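Long-range contacts in ferric enterobactin receptor PIRA (PDB 5FP2), which probably imports ferric siderophores such as ferric enterobactin across the outer membrane of Pseudomonas aeruginosa as a TonB-dependent receptor: residues L348-L353 and N376-N381; P407-E412 and Q477-Y482; S622-T627 and A666-S671; N673-G678 and S712-F717. All coordinates share one frame; numbering follows the deposited sequence.

Interaction 1 (L348-L353 and N376-N381); sequences LENYRL and NKETLN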
# COMPACT_ATOMS: atom_id res chain seq x y z
N LEU A 348 -0.56 -12.37 18.78
CA LEU A 348 -0.62 -10.92 18.71
C LEU A 348 -2.07 -10.56 18.41
O LEU A 348 -2.70 -11.21 17.58
CB LEU A 348 0.28 -10.40 17.58
CG LEU A 348 0.25 -8.88 17.34
CD1 LEU A 348 0.91 -8.08 18.46
CD2 LEU A 348 0.89 -8.50 16.01
N GLU A 349 -2.57 -9.50 19.04
CA GLU A 349 -3.94 -9.06 18.78
C GLU A 349 -4.15 -7.56 18.83
O GLU A 349 -3.78 -6.91 19.81
CB GLU A 349 -4.86 -9.66 19.82
CG GLU A 349 -4.33 -10.98 20.34
CD GLU A 349 -5.30 -11.64 21.23
OE1 GLU A 349 -6.31 -10.99 21.57
OE2 GLU A 349 -5.05 -12.81 21.56
N ASN A 350 -4.91 -7.06 17.86
CA ASN A 350 -5.23 -5.65 17.77
C ASN A 350 -6.71 -5.35 17.90
O ASN A 350 -7.51 -5.87 17.14
CB ASN A 350 -4.76 -5.08 16.43
CG ASN A 350 -3.30 -4.75 16.45
OD1 ASN A 350 -2.89 -3.72 17.00
ND2 ASN A 350 -2.48 -5.67 15.96
N TYR A 351 -7.03 -4.38 18.74
CA TYR A 351 -8.34 -3.79 18.73
C TYR A 351 -8.23 -2.37 18.19
O TYR A 351 -7.32 -1.65 18.57
CB TYR A 351 -8.93 -3.80 20.15
CG TYR A 351 -8.78 -5.15 20.84
CD1 TYR A 351 -7.56 -5.55 21.37
CD2 TYR A 351 -9.84 -6.03 20.90
CE1 TYR A 351 -7.40 -6.79 21.96
CE2 TYR A 351 -9.69 -7.27 21.48
CZ TYR A 351 -8.47 -7.65 22.00
OH TYR A 351 -8.35 -8.88 22.62
N ARG A 352 -9.14 -1.98 17.30
CA ARG A 352 -9.17 -0.62 16.77
C ARG A 352 -10.59 -0.04 16.74
O ARG A 352 -11.54 -0.71 16.33
CB ARG A 352 -8.58 -0.61 15.35
CG ARG A 352 -7.07 -0.44 15.28
CD ARG A 352 -6.44 -1.29 14.17
NE ARG A 352 -4.97 -1.24 14.18
CZ ARG A 352 -4.17 -2.19 13.70
NH1 ARG A 352 -4.68 -3.32 13.22
NH2 ARG A 352 -2.84 -2.05 13.76
N LEU A 353 -10.71 1.23 17.12
CA LEU A 353 -11.90 2.04 16.83
C LEU A 353 -11.54 3.33 16.11
O LEU A 353 -10.43 3.84 16.25
CB LEU A 353 -12.62 2.37 18.13
CG LEU A 353 -13.27 1.19 18.86
CD1 LEU A 353 -13.62 1.58 20.28
CD2 LEU A 353 -14.51 0.71 18.12
N ASN A 376 -6.79 2.40 19.79
CA ASN A 376 -5.99 1.30 19.27
C ASN A 376 -5.35 0.58 20.43
O ASN A 376 -4.66 1.19 21.24
CB ASN A 376 -4.91 1.88 18.35
CG ASN A 376 -4.55 0.95 17.20
OD1 ASN A 376 -4.45 1.38 16.04
ND2 ASN A 376 -4.22 -0.30 17.52
N LYS A 377 -5.57 -0.73 20.53
CA LYS A 377 -4.86 -1.51 21.53
C LYS A 377 -4.17 -2.65 20.82
O LYS A 377 -4.74 -3.23 19.91
CB LYS A 377 -5.85 -2.04 22.57
CG LYS A 377 -5.20 -2.69 23.79
CD LYS A 377 -6.26 -2.96 24.84
CE LYS A 377 -5.77 -3.89 25.95
NZ LYS A 377 -6.84 -4.25 26.93
N GLU A 378 -2.93 -2.95 21.21
CA GLU A 378 -2.25 -4.14 20.72
C GLU A 378 -1.66 -4.93 21.86
O GLU A 378 -1.08 -4.35 22.79
CB GLU A 378 -1.16 -3.78 19.74
CG GLU A 378 -1.24 -2.36 19.21
CD GLU A 378 0.06 -1.94 18.58
OE1 GLU A 378 1.03 -1.73 19.34
OE2 GLU A 378 0.12 -1.97 17.32
N THR A 379 -1.87 -6.24 21.83
CA THR A 379 -1.38 -7.12 22.87
C THR A 379 -0.48 -8.17 22.24
O THR A 379 -0.75 -8.67 21.16
CB THR A 379 -2.55 -7.85 23.53
OG1 THR A 379 -3.29 -8.53 22.51
CG2 THR A 379 -3.47 -6.87 24.25
N LEU A 380 0.57 -8.54 22.97
CA LEU A 380 1.50 -9.56 22.50
C LEU A 380 1.78 -10.58 23.60
O LEU A 380 2.19 -10.23 24.70
CB LEU A 380 2.81 -8.92 22.08
CG LEU A 380 3.87 -9.94 21.67
CD1 LEU A 380 3.64 -10.38 20.23
CD2 LEU A 380 5.27 -9.38 21.84
N ASN A 381 1.61 -11.85 23.25
CA ASN A 381 1.98 -12.93 24.13
C ASN A 381 2.97 -13.87 23.45
O ASN A 381 2.68 -14.42 22.39
CB ASN A 381 0.73 -13.70 24.55
CG ASN A 381 1.03 -14.78 25.56
OD1 ASN A 381 1.99 -14.69 26.33
ND2 ASN A 381 0.21 -15.82 25.56

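Interaction 2 (P407-E412 and Q477-Y482); sequences PKSKAE and QSNPNY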
# COMPACT_ATOMS: atom_id res chain seq x y z
N PRO A 407 4.78 -12.71 30.31
CA PRO A 407 4.82 -13.05 28.89
C PRO A 407 4.02 -12.08 28.02
O PRO A 407 4.24 -12.01 26.80
CB PRO A 407 4.18 -14.44 28.85
CG PRO A 407 3.22 -14.44 29.99
CD PRO A 407 3.74 -13.47 31.03
N LYS A 408 3.11 -11.32 28.64
CA LYS A 408 2.22 -10.42 27.92
C LYS A 408 2.79 -9.00 27.81
O LYS A 408 3.51 -8.52 28.69
CB LYS A 408 0.83 -10.39 28.58
CG LYS A 408 -0.08 -11.51 28.09
CD LYS A 408 -1.34 -11.63 28.94
CE LYS A 408 -1.07 -12.35 30.26
NZ LYS A 408 -2.33 -12.85 30.89
N SER A 409 2.47 -8.33 26.71
CA SER A 409 2.82 -6.93 26.55
C SER A 409 1.68 -6.19 25.89
O SER A 409 1.18 -6.63 24.85
CB SER A 409 4.08 -6.80 25.69
OG SER A 409 5.16 -7.49 26.29
N LYS A 410 1.33 -5.04 26.44
CA LYS A 410 0.26 -4.22 25.88
C LYS A 410 0.73 -2.81 25.48
O LYS A 410 1.87 -2.41 25.75
CB LYS A 410 -0.89 -4.10 26.88
CG LYS A 410 -0.93 -5.21 27.91
CD LYS A 410 -1.80 -4.86 29.12
CE LYS A 410 -2.16 -6.08 29.94
NZ LYS A 410 -0.97 -6.82 30.45
N ALA A 411 -0.14 -2.11 24.76
CA ALA A 411 0.07 -0.72 24.39
C ALA A 411 -1.27 -0.19 23.89
O ALA A 411 -1.99 -0.89 23.18
CB ALA A 411 1.13 -0.62 23.30
N GLU A 412 -1.60 1.04 24.28
CA GLU A 412 -2.81 1.69 23.79
C GLU A 412 -2.39 2.92 22.99
O GLU A 412 -1.35 3.52 23.26
CB GLU A 412 -3.72 2.11 24.96
CG GLU A 412 -4.11 0.95 25.88
CD GLU A 412 -5.44 1.15 26.61
OE1 GLU A 412 -5.70 2.25 27.15
OE2 GLU A 412 -6.22 0.18 26.70
N GLN A 477 10.56 -3.98 20.64
CA GLN A 477 11.70 -3.03 20.66
C GLN A 477 11.71 -2.20 21.93
O GLN A 477 12.77 -1.72 22.35
CB GLN A 477 11.59 -2.06 19.49
CG GLN A 477 11.62 -2.75 18.14
CD GLN A 477 11.17 -1.85 17.02
OE1 GLN A 477 10.19 -1.11 17.16
NE2 GLN A 477 11.92 -1.84 15.93
N SER A 478 10.53 -2.00 22.50
CA SER A 478 10.39 -1.13 23.65
C SER A 478 10.44 -1.91 24.96
O SER A 478 10.43 -1.33 26.04
CB SER A 478 9.11 -0.30 23.56
OG SER A 478 7.95 -1.09 23.76
N ASN A 479 10.59 -3.23 24.88
CA ASN A 479 10.55 -4.07 26.07
C ASN A 479 11.81 -4.91 26.21
O ASN A 479 12.05 -5.81 25.40
CB ASN A 479 9.31 -4.98 26.04
CG ASN A 479 9.17 -5.81 27.29
OD1 ASN A 479 9.83 -5.56 28.31
ND2 ASN A 479 8.32 -6.83 27.23
N PRO A 480 12.60 -4.65 27.26
CA PRO A 480 13.90 -5.31 27.45
C PRO A 480 13.80 -6.80 27.75
O PRO A 480 14.82 -7.49 27.75
CB PRO A 480 14.50 -4.58 28.65
CG PRO A 480 13.72 -3.32 28.80
CD PRO A 480 12.35 -3.62 28.28
N ASN A 481 12.61 -7.28 28.06
CA ASN A 481 12.44 -8.67 28.42
C ASN A 481 12.43 -9.59 27.21
O ASN A 481 12.75 -10.77 27.33
CB ASN A 481 11.16 -8.84 29.22
CG ASN A 481 11.15 -7.97 30.46
OD1 ASN A 481 12.16 -7.35 30.80
ND2 ASN A 481 9.99 -7.90 31.13
N TYR A 482 12.11 -9.05 26.04
CA TYR A 482 12.10 -9.84 24.81
C TYR A 482 13.48 -9.91 24.17
O TYR A 482 14.10 -8.88 23.89
CB TYR A 482 11.12 -9.26 23.80
CG TYR A 482 9.68 -9.42 24.20
CD1 TYR A 482 9.18 -10.67 24.60
CD2 TYR A 482 8.82 -8.34 24.20
CE1 TYR A 482 7.86 -10.82 25.01
CE2 TYR A 482 7.50 -8.48 24.59
CZ TYR A 482 7.02 -9.72 24.98
OH TYR A 482 5.70 -9.86 25.34

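Interaction 3 (S622-T627 and A666-S671); sequences SERLST and AGYTFS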
# COMPACT_ATOMS: atom_id res chain seq x y z
N SER A 622 -5.50 -4.44 -30.86
CA SER A 622 -6.94 -4.53 -31.15
C SER A 622 -7.76 -4.17 -29.92
O SER A 622 -7.21 -4.02 -28.82
CB SER A 622 -7.31 -5.95 -31.57
OG SER A 622 -7.46 -6.82 -30.46
N GLU A 623 -9.08 -4.16 -30.07
CA GLU A 623 -9.96 -4.11 -28.90
C GLU A 623 -9.55 -5.18 -27.91
O GLU A 623 -9.43 -4.92 -26.73
CB GLU A 623 -11.42 -4.33 -29.30
CG GLU A 623 -11.98 -3.35 -30.33
CD GLU A 623 -12.71 -2.16 -29.72
OE1 GLU A 623 -13.18 -2.25 -28.56
OE2 GLU A 623 -12.90 -1.15 -30.45
N ARG A 624 -9.29 -6.38 -28.43
CA ARG A 624 -9.10 -7.56 -27.58
C ARG A 624 -7.62 -7.83 -27.28
O ARG A 624 -7.29 -8.42 -26.26
CB ARG A 624 -9.76 -8.79 -28.22
CG ARG A 624 -11.21 -8.53 -28.61
CD ARG A 624 -11.98 -9.79 -28.95
NE ARG A 624 -13.42 -9.55 -28.83
CZ ARG A 624 -14.26 -9.37 -29.85
NH1 ARG A 624 -13.82 -9.49 -31.09
NH2 ARG A 624 -15.54 -9.12 -29.62
N LEU A 625 -6.73 -7.42 -28.18
CA LEU A 625 -5.32 -7.81 -28.07
C LEU A 625 -4.38 -6.66 -27.65
O LEU A 625 -4.42 -5.56 -28.20
CB LEU A 625 -4.83 -8.38 -29.40
CG LEU A 625 -3.35 -8.79 -29.37
CD1 LEU A 625 -3.12 -9.94 -28.42
CD2 LEU A 625 -2.89 -9.15 -30.77
N SER A 626 -3.47 -6.98 -26.73
CA SER A 626 -2.75 -5.96 -25.99
C SER A 626 -1.33 -6.42 -25.67
O SER A 626 -1.10 -7.57 -25.31
CB SER A 626 -3.52 -5.65 -24.71
OG SER A 626 -2.64 -5.21 -23.69
N THR A 627 -0.35 -5.53 -25.84
CA THR A 627 1.05 -5.94 -25.74
C THR A 627 1.94 -4.93 -25.01
O THR A 627 1.88 -3.73 -25.28
CB THR A 627 1.71 -6.20 -27.12
OG1 THR A 627 0.73 -6.33 -28.15
CG2 THR A 627 2.56 -7.48 -27.06
N ALA A 666 1.81 -10.31 -23.17
CA ALA A 666 0.70 -10.30 -24.13
C ALA A 666 -0.59 -10.69 -23.45
O ALA A 666 -0.57 -11.46 -22.50
CB ALA A 666 0.97 -11.24 -25.29
N GLY A 667 -1.70 -10.16 -23.95
CA GLY A 667 -3.00 -10.44 -23.37
C GLY A 667 -4.09 -10.48 -24.41
O GLY A 667 -4.11 -9.66 -25.33
N TYR A 668 -5.01 -11.43 -24.26
CA TYR A 668 -6.17 -11.47 -25.13
C TYR A 668 -7.44 -11.59 -24.32
O TYR A 668 -7.48 -12.29 -23.31
CB TYR A 668 -6.07 -12.61 -26.13
CG TYR A 668 -7.10 -12.51 -27.21
CD1 TYR A 668 -6.92 -11.63 -28.27
CD2 TYR A 668 -8.30 -13.24 -27.15
CE1 TYR A 668 -7.88 -11.50 -29.25
CE2 TYR A 668 -9.25 -13.14 -28.15
CZ TYR A 668 -9.04 -12.25 -29.19
OH TYR A 668 -10.00 -12.10 -30.16
N THR A 669 -8.49 -10.91 -24.78
CA THR A 669 -9.80 -10.95 -24.13
C THR A 669 -10.87 -11.49 -25.07
O THR A 669 -11.23 -10.83 -26.04
CB THR A 669 -10.23 -9.54 -23.70
OG1 THR A 669 -9.09 -8.80 -23.26
CG2 THR A 669 -11.23 -9.62 -22.57
N PHE A 670 -11.40 -12.66 -24.76
CA PHE A 670 -12.36 -13.32 -25.66
C PHE A 670 -13.74 -12.73 -25.49
O PHE A 670 -14.54 -12.74 -26.42
CB PHE A 670 -12.42 -14.82 -25.38
CG PHE A 670 -11.16 -15.54 -25.71
CD1 PHE A 670 -10.09 -15.52 -24.83
CD2 PHE A 670 -11.01 -16.17 -26.93
CE1 PHE A 670 -8.88 -16.10 -25.17
CE2 PHE A 670 -9.80 -16.73 -27.29
CZ PHE A 670 -8.72 -16.68 -26.42
N SER A 671 -14.01 -12.19 -24.30
CA SER A 671 -15.37 -11.93 -23.83
C SER A 671 -15.32 -11.43 -22.39
O SER A 671 -14.27 -11.44 -21.74
CB SER A 671 -16.17 -13.22 -23.86
OG SER A 671 -15.51 -14.20 -23.09

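Interaction 4 (N673-G678 and S712-F717); sequences NLSVRG and SMTTSF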
# COMPACT_ATOMS: atom_id res chain seq x y z
N ASN A 673 -16.37 -13.13 -20.12
CA ASN A 673 -16.22 -14.36 -19.34
C ASN A 673 -14.80 -14.87 -19.28
O ASN A 673 -14.47 -15.61 -18.35
CB ASN A 673 -17.09 -15.46 -19.92
CG ASN A 673 -18.52 -15.05 -20.06
OD1 ASN A 673 -18.97 -14.08 -19.44
ND2 ASN A 673 -19.27 -15.79 -20.86
N LEU A 674 -14.01 -14.61 -20.33
CA LEU A 674 -12.72 -15.25 -20.49
C LEU A 674 -11.68 -14.30 -21.03
O LEU A 674 -11.94 -13.53 -21.94
CB LEU A 674 -12.81 -16.46 -21.44
CG LEU A 674 -11.51 -17.22 -21.73
CD1 LEU A 674 -10.95 -17.83 -20.46
CD2 LEU A 674 -11.76 -18.30 -22.77
N SER A 675 -10.45 -14.47 -20.56
CA SER A 675 -9.33 -13.70 -21.04
C SER A 675 -8.05 -14.39 -20.63
O SER A 675 -8.01 -15.09 -19.65
CB SER A 675 -9.39 -12.32 -20.42
OG SER A 675 -9.16 -12.42 -19.01
N VAL A 676 -6.98 -14.13 -21.34
CA VAL A 676 -5.72 -14.84 -21.13
C VAL A 676 -4.53 -13.91 -21.28
O VAL A 676 -4.54 -12.98 -22.09
CB VAL A 676 -5.57 -15.95 -22.17
CG1 VAL A 676 -4.14 -16.45 -22.21
CG2 VAL A 676 -6.53 -17.08 -21.86
N ARG A 677 -3.50 -14.20 -20.50
CA ARG A 677 -2.31 -13.37 -20.50
C ARG A 677 -1.06 -14.20 -20.26
O ARG A 677 -1.05 -15.13 -19.46
CB ARG A 677 -2.42 -12.29 -19.44
CG ARG A 677 -1.27 -11.32 -19.53
CD ARG A 677 -1.70 -9.89 -19.32
NE ARG A 677 -0.64 -8.99 -19.73
CZ ARG A 677 -0.67 -8.28 -20.85
NH1 ARG A 677 -1.74 -8.31 -21.64
NH2 ARG A 677 0.38 -7.52 -21.16
N GLY A 678 0.01 -13.82 -20.95
CA GLY A 678 1.27 -14.57 -20.92
C GLY A 678 2.47 -13.67 -21.21
O GLY A 678 2.34 -12.63 -21.83
N SER A 712 -1.56 -16.83 -17.44
CA SER A 712 -2.71 -16.59 -16.58
C SER A 712 -3.97 -16.74 -17.40
O SER A 712 -4.03 -16.33 -18.55
CB SER A 712 -2.68 -15.17 -16.03
OG SER A 712 -3.75 -14.93 -15.13
N MET A 713 -5.01 -17.23 -16.74
CA MET A 713 -6.34 -17.29 -17.32
C MET A 713 -7.31 -16.72 -16.31
O MET A 713 -7.19 -16.99 -15.12
CB MET A 713 -6.70 -18.74 -17.61
CG MET A 713 -7.87 -18.90 -18.56
SD MET A 713 -8.16 -20.64 -18.92
CE MET A 713 -9.79 -20.92 -18.17
N THR A 714 -8.22 -15.88 -16.77
CA THR A 714 -9.29 -15.39 -15.91
C THR A 714 -10.68 -15.72 -16.50
O THR A 714 -11.01 -15.29 -17.59
CB THR A 714 -9.11 -13.89 -15.59
OG1 THR A 714 -8.11 -13.74 -14.58
CG2 THR A 714 -10.39 -13.29 -15.08
N THR A 715 -11.43 -16.57 -15.80
CA THR A 715 -12.88 -16.73 -16.07
C THR A 715 -13.69 -15.86 -15.13
O THR A 715 -13.26 -15.59 -14.01
CB THR A 715 -13.39 -18.17 -15.86
OG1 THR A 715 -13.18 -18.57 -14.50
CG2 THR A 715 -12.71 -19.15 -16.78
N SER A 716 -14.90 -15.51 -15.55
CA SER A 716 -15.79 -14.67 -14.74
C SER A 716 -17.22 -14.69 -15.30
O SER A 716 -17.40 -14.76 -16.51
CB SER A 716 -15.28 -13.23 -14.76
OG SER A 716 -15.65 -12.62 -16.00
N PHE A 717 -18.22 -14.46 -14.46
CA PHE A 717 -19.59 -14.32 -14.96
C PHE A 717 -20.35 -13.08 -14.45
O PHE A 717 -21.50 -13.17 -14.01
CB PHE A 717 -20.39 -15.61 -14.73
CG PHE A 717 -20.34 -16.14 -13.32
CD1 PHE A 717 -20.83 -15.37 -12.27
CD2 PHE A 717 -19.93 -17.44 -13.06
CE1 PHE A 717 -20.83 -15.86 -10.97
CE2 PHE A 717 -19.93 -17.93 -11.75
CZ PHE A 717 -20.37 -17.14 -10.71

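Interaction 1 (L348-L353 and N376-N381)
The guanidinium of R352 meets N376 at its edge and has N350 OD1 over one face, offset toward the rim and 3.6 Å above the plane. R352 NE donates to N376 OD1 at 3.3 Å, in the guanidinium plane, while the N376 amide stands almost upright to the guanidinium, their planes 88° apart. The far end of the arginine has its strongest partner outside the pair, in a salt bridge from R352 NH1 to D318. At the edge of the Y351 ring, near its plane, lies K377 O, and the base of the K377 side chain runs alongside. Strands 345-361 and 367-381 here form an antiparallel beta hairpin of the transmembrane barrel, with E349-T379 and Y351-K377 as hydrogen-bonded pairs. At the first of these pairs E349 O is gripped twice by one residue, taking T379 N at 2.9 Å and T379 OG1 at 3.2 Å; chi1 of T379, 56°, places the hydroxyl between its own backbone N and carbonyl carbon, where it meets E349 O. On the other face the N350 amide and the E378 carboxylate lie side by side, their planes 63° apart. L348 CD1 reaches L380 CD1 at 4.0 Å, and beyond that leucine lie the loop residues L475, Y476 and Y482.

Interaction 2 (P407-E412 and Q477-Y482)
S409 and Y482 form the close part of this contact, where two hydroxyls meet: S409 OG and Y482 OH are hydrogen-bonded at 2.6 Å, and either could be the donor. Y482 OH is also 3.0 Å from P407 O, near enough for a second bond, although its single proton might be spent on S409 OG instead. P407 O and S409 OG both lie near the ring plane of Y482, at its edge, and S409 CB comes to the same edge. With S409 OG anti to its own carbonyl carbon (chi1 -59°), the serine meets the tyrosine from the strand side, and the ring reaches across a wide gap between backbones, the CA atoms of S409 and N479 being 8.3 Å apart. L380 and Y476 also pack against Y482.

The other side is much looser. N479 ND2 adds only a weak, bent bond to S409 OG at 3.4 Å (angle 124°), and K408 is exposed. N479 is tied chiefly to its own loop: a type I turn runs from N479 to Y482, and N479 OD1 accepts N481 N in an Asx turn, the donor standing above the amide plane. The arrangement is that of a long loop, probably extracellular, folded back on the rim of a TonB-dependent receptor barrel and fastened there by a tyrosine hydroxyl.

Interaction 3 (S622-T627 and A666-S671)
R624 is where 622-627 first meets 666-671, just after a turn in which S622 OG approaches the backbone N of L625 in the manner of an ST motif, though that bond is modelled too short to be relied on. The R624 side chain, extended from CG to NE, crosses Y668 obliquely, with guanidinium and ring planes 52° apart. Its aliphatic part does the touching: R624 CB lies 3.5 Å from Y668 CE1, and R624 CD 3.3 Å from Y668 OH. T669 O lies at the guanidinium edge, near its plane. The carbonyl of R624 meanwhile accepts T669 N at 3.1 Å, in a bond bent to 139°. Within 666-671, Y668 CD2 lies over the centre of the F670 ring, 3.4 Å above the plane.

L625 follows, its CB at the edge of the Y668 ring. Its chi1 of 179° places CG beside the carbonyl carbon, and from there CD1 lies against G667 O. Regular pairing is established at S626, which exchanges two backbone hydrogen bonds with G667; S626 O takes G667 N at 3.0 Å. T627 then faces A666, their methyl carbons CG2 and CB 4.4 Å apart.

Y668 and F670 at this end of the barrel are consistent with the aromatic belt of outer-membrane barrels. Strand 625-634 is flanked on its other side by 610-619, through T627 and W619, while strand 659-669 pairs onward with 674-681, from which R677 reaches the S626 side chain.

Interaction 4 (N673-G678 and S712-F717)
S712 N donates to R677 O at 2.7 Å, nearly in line with the carbonyl, and R677 N returns the bond to S712 O at 2.9 Å. This hydrogen-bonded pair lies at one end of the antiparallel ladder between strands 674-681 and 708-716. S675 and T714 form the next such pair: T714 N meets S675 O at 3.0 Å almost straight (176°), whereas the return bond from S675 N is weak. At the other end S716 N donates to N673 O at 2.8 Å, from well off the carbonyl plane, and T715 CA brings a CH...O contact to the same oxygen.

The two faces of the ladder differ in character. On one face M713 lies across both neighbours of the opposite strand, its CG 3.8 Å from L674 CD1 and 4.0 Å from V676 CG2, crossing each obliquely. The leucine chi1 of 178° turns its branch toward the methionine, whose CE also comes close to L674 CD1. On the opposite face S675 OG approaches T714 CB, and the polar ends turn to other parts of the protein: T714 OG1 bonds to T170 OG1 on the first barrel strand, S712 OG weakly to V171 O, and R677 NE weakly to K50 O of the plug region.

One face is therefore mainly apolar, with L674, V676 and M713 beside T715, and is consistent with contact with membrane lipid; the other is polar and suits the barrel interior, where R677 makes its weak hydrogen bond to K50.

Following the chain, interaction 1 closes a hairpin over 22 residues, and interaction 2 opens afterwards, bringing a loop beyond strand 460-471 back to the start of strand 408-423 across 64 residues. Interactions 3 and 4 come later still, closing over 38 and 33 residues, so all four stand in series and none nests in or crosses another. Interactions 1 and 2 touch through strands 367-381 and 408-423, where L380 N probably bonds to S409 O. Interactions 3 and 4 join likewise through Y668 N and V676 O. The two groups, with interactions 1 and 3 centred 46 Å apart, belong to distant parts of one closed barrel, whose last strand enters through interaction 4.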